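Local coordinates for protein CT_858 (Chlamydia trachomatis, PDB 3DOR), which is the secreted chlamydial protease CPAF, probably a serine-type endopeptidase, at residues F472-K477 against I528-H533. Numbering follows the deposited sequence.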
loop_
_atom_site.group_PDB
_atom_site.type_symbol
_atom_site.label_atom_id
_atom_site.label_comp_id
_atom_site.label_asym_id
_atom_site.label_seq_id
_atom_site.Cartn_x
_atom_site.Cartn_y
_atom_site.Cartn_z
ATOM N N PHE B 472 -2.448 11.396 -24.037
ATOM C CA PHE B 472 -2.587 12.825 -24.319
ATOM C C PHE B 472 -2.654 13.085 -25.827
ATOM O O PHE B 472 -3.636 13.638 -26.316
ATOM C CB PHE B 472 -1.425 13.625 -23.682
ATOM C CG PHE B 472 -1.538 15.129 -23.850
ATOM C CD1 PHE B 472 -2.421 15.866 -23.067
ATOM C CD2 PHE B 472 -0.730 15.808 -24.771
ATOM C CE1 PHE B 472 -2.500 17.271 -23.187
ATOM C CE2 PHE B 472 -0.796 17.202 -24.906
ATOM C CZ PHE B 472 -1.686 17.939 -24.106
ATOM N N PRO B 473 -1.626 12.673 -26.590
ATOM C CA PRO B 473 -1.704 12.928 -28.034
ATOM C C PRO B 473 -2.782 12.131 -28.769
ATOM O O PRO B 473 -3.360 12.620 -29.741
ATOM C CB PRO B 473 -0.295 12.594 -28.522
ATOM C CG PRO B 473 0.135 11.516 -27.585
ATOM C CD PRO B 473 -0.338 12.049 -26.240
ATOM N N VAL B 474 -3.073 10.920 -28.308
ATOM C CA VAL B 474 -4.082 10.115 -28.988
ATOM C C VAL B 474 -5.466 10.764 -28.909
ATOM O O VAL B 474 -6.218 10.760 -29.889
ATOM C CB VAL B 474 -4.120 8.636 -28.445
ATOM C CG1 VAL B 474 -5.054 8.497 -27.242
ATOM C CG2 VAL B 474 -4.543 7.705 -29.567
ATOM N N VAL B 475 -5.793 11.348 -27.759
ATOM C CA VAL B 475 -7.084 12.014 -27.586
ATOM C C VAL B 475 -7.161 13.240 -28.492
ATOM O O VAL B 475 -8.166 13.466 -29.170
ATOM C CB VAL B 475 -7.301 12.472 -26.117
ATOM C CG1 VAL B 475 -8.575 13.308 -26.015
ATOM C CG2 VAL B 475 -7.411 11.250 -25.193
ATOM N N LEU B 476 -6.096 14.031 -28.500
ATOM C CA LEU B 476 -6.042 15.232 -29.328
ATOM C C LEU B 476 -5.996 14.902 -30.826
ATOM O O LEU B 476 -6.531 15.652 -31.658
ATOM C CB LEU B 476 -4.827 16.082 -28.931
ATOM C CG LEU B 476 -4.888 16.627 -27.490
ATOM C CD1 LEU B 476 -3.623 17.423 -27.118
ATOM C CD2 LEU B 476 -6.123 17.499 -27.370
ATOM N N LYS B 477 -5.351 13.790 -31.171
ATOM C CA LYS B 477 -5.255 13.386 -32.571
ATOM C C LYS B 477 -6.578 12.820 -33.072
ATOM O O LYS B 477 -7.102 13.276 -34.086
ATOM C CB LYS B 477 -4.157 12.338 -32.758
ATOM C CG LYS B 477 -3.825 12.022 -34.221
ATOM C CD LYS B 477 -2.547 11.182 -34.303
ATOM C CE LYS B 477 -1.954 11.161 -35.713
ATOM N NZ LYS B 477 -2.833 10.491 -36.720
ATOM N N ILE B 528 2.288 -0.691 -29.955
ATOM C CA ILE B 528 2.125 0.081 -31.189
ATOM C C ILE B 528 2.211 1.599 -30.994
ATOM O O ILE B 528 2.593 2.326 -31.903
ATOM C CB ILE B 528 0.763 -0.235 -31.858
ATOM C CG1 ILE B 528 0.645 -1.735 -32.118
ATOM C CG2 ILE B 528 0.640 0.514 -33.173
ATOM C CD1 ILE B 528 1.804 -2.313 -32.893
ATOM N N GLY B 529 1.830 2.068 -29.814
ATOM C CA GLY B 529 1.884 3.486 -29.541
ATOM C C GLY B 529 0.981 4.337 -30.404
ATOM O O GLY B 529 0.067 3.847 -31.073
ATOM N N VAL B 530 1.253 5.634 -30.385
ATOM C CA VAL B 530 0.474 6.598 -31.133
ATOM C C VAL B 530 1.374 7.285 -32.143
ATOM O O VAL B 530 2.430 7.831 -31.797
ATOM C CB VAL B 530 -0.115 7.657 -30.188
ATOM C CG1 VAL B 530 -0.959 8.648 -30.961
ATOM C CG2 VAL B 530 -0.927 6.971 -29.101
ATOM N N GLU B 531 0.942 7.247 -33.395
ATOM C CA GLU B 531 1.673 7.854 -34.486
ATOM C C GLU B 531 1.366 9.341 -34.558
ATOM O O GLU B 531 0.269 9.779 -34.200
ATOM C CB GLU B 531 1.279 7.190 -35.818
ATOM C CG GLU B 531 -0.104 7.590 -36.386
ATOM C CD GLU B 531 -1.303 7.128 -35.536
ATOM O OE1 GLU B 531 -1.177 6.148 -34.768
ATOM O OE2 GLU B 531 -2.392 7.739 -35.655
ATOM N N PRO B 532 2.347 10.143 -34.997
ATOM C CA PRO B 532 2.157 11.591 -35.124
ATOM C C PRO B 532 1.584 11.850 -36.512
ATOM O O PRO B 532 1.559 10.944 -37.338
ATOM C CB PRO B 532 3.576 12.134 -35.007
ATOM C CG PRO B 532 4.385 11.055 -35.705
ATOM C CD PRO B 532 3.773 9.783 -35.129
ATOM N N HIS B 533 1.101 13.068 -36.755
ATOM C CA HIS B 533 0.598 13.436 -38.079
ATOM C C HIS B 533 1.858 13.596 -38.923
ATOM O O HIS B 533 1.912 13.153 -40.059
ATOM C CB HIS B 533 -0.116 14.794 -38.061
ATOM C CG HIS B 533 -1.440 14.784 -37.370
ATOM N ND1 HIS B 533 -2.606 14.401 -38.002
ATOM C CD2 HIS B 533 -1.792 15.154 -36.116
ATOM C CE1 HIS B 533 -3.622 14.547 -37.167
ATOM N NE2 HIS B 533 -3.155 15.003 -36.018
#
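Three extended torsions (chi1 to chi3) and a bend at chi4 (-65°) carry Lys-477 across to Glu-531 and His-533. Glu-531 starts out pointing away from the helix, and its bend at chi2 brings the carboxylate back toward the lysine. The contact belongs to the peptidase S41 region, of the ClpP/crotonase clan. It joins helix 468-478 to the loop that leads into strand 534-535, an outermost strand, within this chain, of the mixed sheet. Lys-477 NZ forms a salt bridge to Glu-531 OE2 at 3.0 Å. The ammonium approaches from the anti side of the carboxylate, 15° out of its plane. Arg-519 binds the other oxygen, OE1, so the carboxylate is held between two cations and probably stays ionised. One residue earlier in the loop, Val-530 meets the helix through CG2, which packs on Val-474 CB at 3.7 Å. Val-530 N hydrogen-bonds to Thr-489 OG1. The His-533 ring lies along the lysine chain, and its NE2 makes a weak hydrogen bond to Ala-482 O. A CH-pi contact places Lys-477 CE 3.9 Å from the His-533 ring centroid, 1° off the ring normal.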